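Putative phosphosugar isomerase (Silicibacter pomeroyi DSS-3, PDB 3FJ1) is of unknown function but, built from two SIS domains, probably binds phosphosugars or related carbohydrate derivatives. Local coordinates at residues 286-291 with 299-304; 259-262 with 266-269; 109-114 with 134-139; 74-79 with 86-91. All blocks are in the same frame, centred on the assembly; numbering follows the deposited sequence. Where two conformers were deposited one is given.

Overall arrangement
Along the chain the order is contact 4, contact 3, contact 2, contact 1, one pair in each SIS domain. Contacts 4 and 3 have centres 12 Å apart at the five-stranded parallel sheet that runs from 73-75 to 138-141; they meet where M110 and A114 of helix 105-116 pack on L76, P78 and L90. Contacts 2 and 1, centres 8 Å apart, lie in the loops that follow strands 257-259, 284-286 and 295-296 of the second sheet, of the same 2-1-3-4-5 order, and at the start of helix 267-279, joined by E267 with T288 and T287 with A261. The two groups stand 32 to 37 Å apart between centres, so each pair is local to its own SIS domain.

Contact 1 (286-291 with 299-304)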
loop_
_atom_site.group_PDB
_atom_site.type_symbol
_atom_site.label_atom_id
_atom_site.label_comp_id
_atom_site.label_asym_id
_atom_site.label_seq_id
_atom_site.Cartn_x
_atom_site.Cartn_y
_atom_site.Cartn_z
ATOM N N ALA A 286 3.526 1.340 23.559
ATOM C CA ALA A 286 3.980 2.332 22.562
ATOM C C ALA A 286 5.382 2.791 22.866
ATOM O O ALA A 286 5.741 2.875 24.031
ATOM C CB ALA A 286 3.017 3.503 22.468
ATOM N N THR A 287 6.166 3.103 21.828
ATOM C CA THR A 287 7.596 3.477 21.960
ATOM C C THR A 287 7.752 4.982 22.209
ATOM O O THR A 287 8.427 5.671 21.462
ATOM C CB THR A 287 8.423 3.086 20.706
ATOM O OG1 THR A 287 7.953 3.835 19.574
ATOM C CG2 THR A 287 8.296 1.551 20.349
ATOM N N THR A 288 7.132 5.464 23.270
ATOM C CA THR A 288 7.160 6.869 23.613
ATOM C C THR A 288 6.756 7.054 25.071
ATOM O O THR A 288 5.880 6.355 25.589
ATOM C CB THR A 288 6.228 7.705 22.715
ATOM O OG1 THR A 288 6.073 9.013 23.275
ATOM C CG2 THR A 288 4.856 7.050 22.560
ATOM N N GLY A 289 7.386 8.051 25.679
ATOM C CA GLY A 289 7.109 8.460 27.038
ATOM C C GLY A 289 5.840 9.264 27.145
ATOM O O GLY A 289 5.364 9.503 28.251
ATOM N N ARG A 290 5.274 9.653 26.007
ATOM C CA ARG A 290 4.076 10.497 25.982
ATOM C C ARG A 290 2.764 9.803 26.326
ATOM O O ARG A 290 1.790 10.480 26.613
ATOM C CB ARG A 290 3.908 11.155 24.620
ATOM C CG ARG A 290 5.034 12.049 24.227
ATOM C CD ARG A 290 4.644 12.806 23.009
ATOM N NE ARG A 290 3.766 13.900 23.399
ATOM C CZ ARG A 290 4.052 15.195 23.280
ATOM N NH1 ARG A 290 5.160 15.611 22.671
ATOM N NH2 ARG A 290 3.175 16.081 23.713
ATOM N N VAL A 291 2.720 8.476 26.272
ATOM C CA VAL A 291 1.505 7.752 26.638
ATOM C C VAL A 291 1.358 7.747 28.163
ATOM O O VAL A 291 2.346 7.578 28.892
ATOM C CB VAL A 291 1.478 6.298 26.128
ATOM C CG1 VAL A 291 1.303 6.289 24.591
ATOM C CG2 VAL A 291 2.705 5.543 26.568
ATOM N N HIS A 299 12.871 2.274 24.591
ATOM C CA HIS A 299 13.365 2.632 23.259
ATOM C C HIS A 299 14.545 3.601 23.263
ATOM O O HIS A 299 14.797 4.319 24.245
ATOM C CB HIS A 299 12.229 3.241 22.408
ATOM C CG HIS A 299 11.660 4.492 22.995
ATOM N ND1 HIS A 299 10.787 4.481 24.066
ATOM C CD2 HIS A 299 11.901 5.789 22.716
ATOM C CE1 HIS A 299 10.498 5.725 24.398
ATOM N NE2 HIS A 299 11.150 6.542 23.587
ATOM N N VAL A 300 15.236 3.646 22.124
ATOM C CA VAL A 300 16.396 4.506 21.977
ATOM C C VAL A 300 16.190 5.534 20.859
ATOM O O VAL A 300 15.961 5.166 19.701
ATOM C CB VAL A 300 17.669 3.678 21.698
ATOM C CG1 VAL A 300 18.888 4.594 21.735
ATOM C CG2 VAL A 300 17.815 2.489 22.690
ATOM N N ARG A 301 16.232 6.817 21.215
ATOM C CA ARG A 301 16.122 7.867 20.246
ATOM C C ARG A 301 17.480 8.049 19.536
ATOM O O ARG A 301 18.536 7.750 20.109
ATOM C CB ARG A 301 15.635 9.155 20.907
ATOM C CG ARG A 301 14.212 9.093 21.423
ATOM C CD ARG A 301 13.212 9.133 20.283
ATOM N NE ARG A 301 11.812 9.100 20.686
ATOM C CZ ARG A 301 10.923 8.171 20.325
ATOM N NH1 ARG A 301 11.251 7.124 19.567
ATOM N NH2 ARG A 301 9.665 8.304 20.723
ATOM N N SER A 302 17.421 8.526 18.294
ATOM C CA SER A 302 18.569 8.541 17.384
ATOM C C SER A 302 19.267 9.886 17.125
ATOM O O SER A 302 20.373 9.892 16.592
ATOM C CB SER A 302 18.121 7.977 16.039
ATOM O OG SER A 302 17.349 8.911 15.333
ATOM N N GLY A 303 18.635 10.995 17.499
ATOM C CA GLY A 303 19.141 12.328 17.161
ATOM C C GLY A 303 18.399 13.030 16.039
ATOM O O GLY A 303 18.580 14.228 15.833
ATOM N N HIS A 304 17.559 12.295 15.302
ATOM C CA HIS A 304 16.802 12.884 14.174
ATOM C C HIS A 304 15.514 12.097 13.934
ATOM O O HIS A 304 15.500 10.866 13.998
ATOM C CB HIS A 304 17.653 12.891 12.895
ATOM C CG HIS A 304 17.109 13.756 11.801
ATOM N ND1 HIS A 304 16.090 13.354 10.962
ATOM C CD2 HIS A 304 17.457 15.004 11.400
ATOM C CE1 HIS A 304 15.820 14.324 10.106
ATOM N NE2 HIS A 304 16.640 15.335 10.348
#
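The carbonyl of T287 lies across one face of the H299 imidazole, T287 O 3.5 Å above the ring plane over its centre. H299 chi1 of 61° tucks CG between backbone N and carbonyl carbon, bringing CE1 3.6 Å from T288 N. R301 bends at chi2 to bring NH2 3.0 Å from T287 O in a weak hydrogen bond, N-H...O angle 130°, and the outer edge of the guanidinium brushes T288 CB. H299 CD2 rests over the guanidinium's centre, the two planes inclined at roughly 45°. T287 is the centre of an inverse gamma turn; T288 OG1 closes an ST turn by accepting from R290 N and is also hydrogen-bonded to E267 OE2. An alanine in place of H299 is likely to uncover T287 O and remove the ring packed on the R301 guanidinium, which A261 and E267 would still hold. Bonds beyond the two segments hold all three side chains: H299 ND1 to L297 O, T287 OG1 to A261 N, R301 NH1 to A261 O and R301 NH2 in a salt bridge to E267. The T287 carbonyl is thus covered by an aromatic face and meets a probably cationic arginine through a poorly aligned bond, so its hold on R301 is probably more electrostatic than directional.

Contact 2 (259-262 with 266-269)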
loop_
_atom_site.group_PDB
_atom_site.type_symbol
_atom_site.label_atom_id
_atom_site.label_comp_id
_atom_site.label_asym_id
_atom_site.label_seq_id
_atom_site.Cartn_x
_atom_site.Cartn_y
_atom_site.Cartn_z
ATOM N N GLY A 259 2.372 0.436 19.277
ATOM C CA GLY A 259 2.476 1.715 18.597
ATOM C C GLY A 259 3.917 2.157 18.380
ATOM O O GLY A 259 4.641 2.419 19.343
ATOM N N PHE A 260 4.311 2.220 17.108
ATOM C CA PHE A 260 5.617 2.712 16.680
ATOM C C PHE A 260 5.589 4.234 16.643
ATOM O O PHE A 260 5.001 4.831 15.736
ATOM C CB PHE A 260 6.019 2.122 15.327
ATOM C CG PHE A 260 6.426 0.667 15.416
ATOM C CD1 PHE A 260 7.700 0.338 15.781
ATOM C CD2 PHE A 260 5.530 -0.359 15.149
ATOM C CE1 PHE A 260 8.091 -0.994 15.857
ATOM C CE2 PHE A 260 5.905 -1.678 15.207
ATOM C CZ PHE A 260 7.164 -2.006 15.554
ATOM N N ALA A 261 6.202 4.836 17.664
ATOM C CA ALA A 261 6.330 6.304 17.767
ATOM C C ALA A 261 7.792 6.763 17.669
ATOM O O ALA A 261 8.628 6.351 18.474
ATOM C CB ALA A 261 5.719 6.802 19.093
ATOM N N ALA A 262 8.100 7.577 16.659
ATOM C CA ALA A 262 9.389 8.211 16.515
ATOM C C ALA A 262 9.306 9.562 17.220
ATOM O O ALA A 262 8.209 10.055 17.495
ATOM C CB ALA A 262 9.725 8.416 15.007
ATOM N N ALA A 266 4.650 13.259 14.688
ATOM C CA ALA A 266 3.627 12.226 14.840
ATOM C C ALA A 266 3.660 11.542 16.207
ATOM O O ALA A 266 2.765 10.747 16.524
ATOM C CB ALA A 266 3.782 11.186 13.747
ATOM N N GLU A 267 4.647 11.867 17.033
ATOM C CA GLU A 267 4.752 11.223 18.331
ATOM C C GLU A 267 3.508 11.497 19.164
ATOM O O GLU A 267 2.904 10.577 19.688
ATOM C CB GLU A 267 6.002 11.703 19.102
ATOM C CG GLU A 267 6.371 10.771 20.248
ATOM C CD GLU A 267 7.557 11.225 21.064
ATOM O OE1 GLU A 267 8.055 12.348 20.868
ATOM O OE2 GLU A 267 8.006 10.442 21.918
ATOM N N ALA A 268 3.090 12.763 19.273
ATOM C CA ALA A 268 1.902 13.071 20.081
ATOM C C ALA A 268 0.597 12.423 19.564
ATOM O O ALA A 268 -0.119 11.796 20.347
ATOM C CB ALA A 268 1.742 14.608 20.275
ATOM N N PRO A 269 0.250 12.607 18.285
ATOM C CA PRO A 269 -0.963 11.914 17.820
ATOM C C PRO A 269 -0.943 10.378 17.947
ATOM O O PRO A 269 -2.001 9.788 18.146
ATOM C CB PRO A 269 -1.089 12.340 16.348
ATOM C CG PRO A 269 0.198 12.914 15.980
ATOM C CD PRO A 269 0.803 13.482 17.236
#
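The flat carboxylate of E267 has A262 O on one side of its plane, about 3.3 Å off it and set back toward CG. At the outer end of the group, OE2 takes two partners from opposite sides of that plane: R301 NH2, in a salt bridge, comes from the side of A262 O, and T288 OG1, in a hydrogen bond, from the other. The peptide oxygen of A262 meets the aliphatic part of the same side chain, 3.2 Å from E267 CB and 3.4 Å from E267 CG, so this is a carbonyl lying against methylenes. Its neighbour A261 points its methyl toward the helix, with CB 4.2 Å from E267 CG. CG anti to the backbone N (chi1 -163°) and an extended chain beyond it carry the E267 carboxylate past both alanines to its charged partner. The segments belong to the right-handed beta-alpha-beta crossover expected of a Rossmann-like SIS domain: strand 257-259 runs out into a loop that turns into helix 267-279, which leads to strand 284-286. An alanine in place of E267 would probably leave R301 without its salt-bridge mate and T288 OG1 without this partner, and open a gap where CG lay against A261 CB. On the far flank of A262, D308 and P309 of helix 308-326 pack against its methyl, while A266 touches Y84 of the second subunit.

Contact 3 (109-114 with 134-139); sequences AMTRNA and GVSAHT
V135 lays its CG2 methyl against helix 105-116, between the side chain of T111 and the backbone of R112. V135 CG2 lies 4.1 Å from T111 CG2 and 4.0 Å from R112 N, while V135 CB meets the R112 CB methylene, also at 4.1 Å. The chains come nearest, CA to CA, at the same residues: R112 CA and V135 CA are 5.3 Å apart. With CG1 of V135 anti to the carbonyl carbon (chi1 -58°), CG2 is left between the backbone N and C and presses on the helix; CG1 runs alongside and touches R112 CB. The V135 and T111 side chains cross obliquely. T111 points its CB toward the loop, and its methyl, anti to the backbone N, reaches a second partner, S136 OG, at 3.7 Å. That pair is a methyl against a hydroxyl and nothing more, since each hydroxyl is bound within its own neighbourhood: T111 OG1 to I107 O, one helical turn back, and S136 OG to L132 O in the short helix 131-134. The contact is therefore apolar in character, with both polar ends turned to backbone carbonyls. T111 continues inward onto A97 and C121 of the sheet, and S136 onto A123. H138 then pairs its backbone with C121 and A123, starting the edge strand 138-141. A helix lying on a parallel sheet and flanked by the loop into the outermost strand is the layered Rossmann-like architecture of SIS domains.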
loop_
_atom_site.group_PDB
_atom_site.type_symbol
_atom_site.label_atom_id
_atom_site.label_comp_id
_atom_site.label_asym_id
_atom_site.label_seq_id
_atom_site.Cartn_x
_atom_site.Cartn_y
_atom_site.Cartn_z
ATOM N N ALA A 109 12.616 -5.155 -14.820
ATOM C CA ALA A 109 11.853 -4.637 -15.957
ATOM C C ALA A 109 11.352 -3.214 -15.735
ATOM O O ALA A 109 11.420 -2.396 -16.638
ATOM C CB ALA A 109 10.689 -5.544 -16.314
HETATM N N MSE A 110 10.827 -2.947 -14.546
HETATM C CA MSE A 110 10.297 -1.647 -14.226
HETATM C C MSE A 110 11.442 -0.627 -14.179
HETATM O O MSE A 110 11.318 0.497 -14.719
HETATM C CB MSE A 110 9.517 -1.722 -12.922
HETATM C CG MSE A 110 8.785 -0.472 -12.543
HETATM SE SE MSE A 110 7.254 0.022 -13.688
HETATM C CE MSE A 110 8.351 1.208 -14.707
ATOM N N THR A 111 12.549 -1.023 -13.573
ATOM C CA THR A 111 13.719 -0.155 -13.488
ATOM C C THR A 111 14.316 0.114 -14.876
ATOM O O THR A 111 14.652 1.252 -15.182
ATOM C CB THR A 111 14.772 -0.689 -12.510
ATOM O OG1 THR A 111 14.151 -0.971 -11.249
ATOM C CG2 THR A 111 15.906 0.327 -12.346
ATOM N N ARG A 112 14.345 -0.908 -15.724
ATOM C CA ARG A 112 14.832 -0.762 -17.092
ATOM C C ARG A 112 13.948 0.210 -17.885
ATOM O O ARG A 112 14.447 1.117 -18.566
ATOM C CB ARG A 112 14.889 -2.129 -17.807
ATOM C CG ARG A 112 15.361 -2.039 -19.260
ATOM C CD ARG A 112 15.541 -3.413 -19.923
ATOM N NE ARG A 112 14.270 -4.131 -20.085
ATOM C CZ ARG A 112 13.925 -5.262 -19.459
ATOM N NH1 ARG A 112 14.756 -5.873 -18.610
ATOM N NH2 ARG A 112 12.717 -5.800 -19.687
ATOM N N ASN A 113 12.638 0.023 -17.785
ATOM C CA ASN A 113 11.668 0.867 -18.485
ATOM C C ASN A 113 11.720 2.303 -18.000
ATOM O O ASN A 113 11.574 3.256 -18.792
ATOM C CB ASN A 113 10.229 0.311 -18.355
ATOM C CG ASN A 113 9.932 -0.808 -19.379
ATOM O OD1 ASN A 113 10.862 -1.409 -19.960
ATOM N ND2 ASN A 113 8.640 -1.109 -19.583
ATOM N N ALA A 114 11.878 2.460 -16.693
ATOM C CA ALA A 114 11.985 3.805 -16.108
ATOM C C ALA A 114 13.126 4.594 -16.785
ATOM O O ALA A 114 12.938 5.757 -17.138
ATOM C CB ALA A 114 12.199 3.716 -14.615
ATOM N N GLY A 134 22.718 -3.852 -13.386
ATOM C CA GLY A 134 22.989 -3.717 -14.800
ATOM C C GLY A 134 22.072 -2.831 -15.588
ATOM O O GLY A 134 22.442 -2.382 -16.675
ATOM N N VAL A 135 20.870 -2.582 -15.068
ATOM C CA VAL A 135 19.907 -1.680 -15.732
ATOM C C VAL A 135 19.790 -0.312 -15.034
ATOM O O VAL A 135 18.931 0.507 -15.410
ATOM C CB VAL A 135 18.509 -2.342 -15.911
ATOM C CG1 VAL A 135 18.623 -3.663 -16.753
ATOM C CG2 VAL A 135 17.817 -2.587 -14.560
ATOM N N SER A 136 20.639 -0.046 -14.040
ATOM C CA SER A 136 20.637 1.236 -13.344
ATOM C C SER A 136 21.807 2.134 -13.729
ATOM O O SER A 136 22.845 1.638 -14.120
ATOM C CB SER A 136 20.610 1.012 -11.844
ATOM O OG SER A 136 19.533 0.134 -11.505
ATOM N N ALA A 137 21.612 3.447 -13.645
ATOM C CA ALA A 137 22.666 4.414 -13.901
ATOM C C ALA A 137 23.692 4.394 -12.775
ATOM O O ALA A 137 24.884 4.585 -13.013
ATOM C CB ALA A 137 22.080 5.847 -14.097
ATOM N N HIS A 138 23.222 4.160 -11.548
ATOM C CA HIS A 138 24.076 4.071 -10.387
ATOM C C HIS A 138 23.604 2.961 -9.469
ATOM O O HIS A 138 22.403 2.711 -9.353
ATOM C CB HIS A 138 24.031 5.387 -9.611
ATOM C CG HIS A 138 24.467 6.562 -10.416
ATOM N ND1 HIS A 138 25.793 6.879 -10.598
ATOM C CD2 HIS A 138 23.762 7.487 -11.101
ATOM C CE1 HIS A 138 25.889 7.939 -11.380
ATOM N NE2 HIS A 138 24.670 8.325 -11.707
ATOM N N THR A 139 24.556 2.307 -8.804
ATOM C CA THR A 139 24.223 1.306 -7.804
ATOM C C THR A 139 24.874 1.658 -6.489
ATOM O O THR A 139 26.079 1.941 -6.430
ATOM C CB THR A 139 24.650 -0.077 -8.230
ATOM O OG1 THR A 139 23.901 -0.419 -9.398
ATOM C CG2 THR A 139 24.391 -1.125 -7.086
#

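Contact 4 (74-79 with 86-91); sequences ASLGPS and ARLRLD. With EDO (1,2-ethanediol), chain J.
Apolar contacts join L76 to L88 and L90, which carry the whole overlap between the two segments. L76 and L88 reach for each other tip to tip, L76 CD2 standing 4.1 Å from L88 CD1. The other methyl of the fork serves the second partner: L76 CD1 is 4.3 Å from L90 CD1. Because chi1 of L76 is -64° and its chi2 is 179°, the fork is held out from the backbone toward the loop, one prong for each leucine. All three residues are buried, and V80 closes on L88 while A114 packs on L90; the selenomethionine M110 adds its CE methyl to L76 CD1. The backbones stay well apart, L76 CA and L88 CA being 10.4 Å from each other, so side-chain length alone bridges the segments. In the fold, strand 73-75 is outermost within this chain in the parallel sheet, paired with 45-49 through A74 and L76; the leucines pack over strand 45-49, which lies between 73-75 and 93-99, through A47 and F45, within the connection from 73-75 by helix 79-82 to 93-99, part of the Rossmann-like SIS fold. Polar contacts lie around this core. G77 N donates a nearly straight bond (175°) to O2 of a 1,2-ethanediol at 2.9 Å, a molecule probably from the crystallisation liquor that also binds E66 of the second subunit. The loop backbone is tied at L88 and L90 to D117. Contacts between subunits follow: R89 forms a salt bridge with D42 of the second subunit, and A74 packs on V73 there.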
loop_
_atom_site.group_PDB
_atom_site.type_symbol
_atom_site.label_atom_id
_atom_site.label_comp_id
_atom_site.label_asym_id
_atom_site.label_seq_id
_atom_site.Cartn_x
_atom_site.Cartn_y
_atom_site.Cartn_z
ATOM N N ALA A 74 6.225 8.626 -6.237
ATOM C CA ALA A 74 5.265 7.695 -6.780
ATOM C C ALA A 74 5.783 6.268 -6.698
ATOM O O ALA A 74 6.864 5.977 -7.223
ATOM C CB ALA A 74 4.983 8.033 -8.252
ATOM N N SER A 75 5.013 5.371 -6.078
ATOM C CA SER A 75 5.347 3.939 -6.080
ATOM C C SER A 75 4.798 3.283 -7.354
ATOM O O SER A 75 3.577 3.244 -7.578
ATOM C CB SER A 75 4.749 3.240 -4.851
ATOM O OG SER A 75 4.846 1.840 -4.935
ATOM N N LEU A 76 5.704 2.802 -8.196
ATOM C CA LEU A 76 5.352 2.201 -9.451
ATOM C C LEU A 76 5.124 0.700 -9.380
ATOM O O LEU A 76 6.036 -0.061 -9.044
ATOM C CB LEU A 76 6.450 2.487 -10.495
ATOM C CG LEU A 76 6.738 3.931 -10.936
ATOM C CD1 LEU A 76 7.899 3.954 -11.985
ATOM C CD2 LEU A 76 5.473 4.631 -11.431
ATOM N N GLY A 77 3.917 0.267 -9.736
ATOM C CA GLY A 77 3.605 -1.148 -9.753
ATOM C C GLY A 77 4.394 -1.798 -10.875
ATOM O O GLY A 77 4.223 -1.395 -12.025
ATOM N N PRO A 78 5.266 -2.789 -10.568
ATOM C CA PRO A 78 6.120 -3.326 -11.657
ATOM C C PRO A 78 5.392 -3.901 -12.849
ATOM O O PRO A 78 5.963 -3.956 -13.926
ATOM C CB PRO A 78 7.010 -4.355 -10.950
ATOM C CG PRO A 78 7.013 -3.923 -9.461
ATOM C CD PRO A 78 5.604 -3.406 -9.259
ATOM N N SER A 79 4.122 -4.288 -12.676
ATOM C CA SER A 79 3.327 -4.800 -13.817
ATOM C C SER A 79 3.186 -3.770 -14.933
ATOM O O SER A 79 3.040 -4.144 -16.107
ATOM C CB SER A 79 1.947 -5.285 -13.378
ATOM O OG SER A 79 1.064 -4.227 -12.973
ATOM N N ALA A 86 4.021 -0.204 -20.568
ATOM C CA ALA A 86 3.551 1.132 -20.811
ATOM C C ALA A 86 4.733 2.096 -20.909
ATOM O O ALA A 86 5.811 1.902 -20.287
ATOM C CB ALA A 86 2.554 1.579 -19.696
ATOM N N ARG A 87 4.530 3.131 -21.717
ATOM C CA ARG A 87 5.486 4.212 -21.851
ATOM C C ARG A 87 5.082 5.298 -20.871
ATOM O O ARG A 87 3.999 5.876 -21.003
ATOM C CB ARG A 87 5.457 4.762 -23.280
ATOM C CG ARG A 87 5.995 3.771 -24.269
ATOM C CD ARG A 87 7.496 3.831 -24.354
ATOM N NE ARG A 87 8.013 2.739 -25.174
ATOM C CZ ARG A 87 9.192 2.761 -25.796
ATOM N NH1 ARG A 87 9.980 3.833 -25.743
ATOM N NH2 ARG A 87 9.575 1.710 -26.513
ATOM N N LEU A 88 5.927 5.540 -19.876
ATOM C CA LEU A 88 5.694 6.568 -18.867
ATOM C C LEU A 88 6.513 7.825 -19.167
ATOM O O LEU A 88 7.504 7.781 -19.902
ATOM C CB LEU A 88 6.033 6.035 -17.458
ATOM C CG LEU A 88 5.198 4.831 -16.967
ATOM C CD1 LEU A 88 5.545 4.497 -15.550
ATOM C CD2 LEU A 88 3.722 5.138 -17.072
ATOM N N ARG A 89 6.048 8.948 -18.633
ATOM C CA ARG A 89 6.744 10.222 -18.748
ATOM C C ARG A 89 7.563 10.376 -17.488
ATOM O O ARG A 89 7.051 10.807 -16.452
ATOM C CB ARG A 89 5.737 11.350 -18.933
ATOM C CG ARG A 89 5.026 11.176 -20.257
ATOM C CD ARG A 89 3.776 12.018 -20.423
ATOM N NE ARG A 89 4.016 13.442 -20.194
ATOM C CZ ARG A 89 3.189 14.414 -20.577
ATOM N NH1 ARG A 89 2.083 14.142 -21.257
ATOM N NH2 ARG A 89 3.498 15.671 -20.309
ATOM N N LEU A 90 8.843 9.992 -17.574
ATOM C CA LEU A 90 9.730 10.007 -16.413
ATOM C C LEU A 90 10.981 10.902 -16.544
ATOM O O LEU A 90 11.921 10.784 -15.747
ATOM C CB LEU A 90 10.114 8.575 -16.028
ATOM C CG LEU A 90 8.952 7.690 -15.559
ATOM C CD1 LEU A 90 9.412 6.231 -15.350
ATOM C CD2 LEU A 90 8.371 8.240 -14.290
ATOM N N ASP A 91 10.975 11.812 -17.527
ATOM C CA ASP A 91 12.049 12.780 -17.666
ATOM C C ASP A 91 12.018 13.588 -16.351
ATOM O O ASP A 91 10.960 13.810 -15.782
ATOM C CB ASP A 91 11.790 13.720 -18.869
ATOM C CG ASP A 91 11.794 12.994 -20.227
ATOM O OD1 ASP A 91 12.587 12.054 -20.480
ATOM O OD2 ASP A 91 10.991 13.402 -21.095
HETATM C C1 EDO J . -0.471 2.141 -9.810
HETATM O O1 EDO J . -0.136 3.172 -8.860
HETATM C C2 EDO J . 0.747 1.298 -10.137
HETATM O O2 EDO J . 1.842 2.067 -10.601
#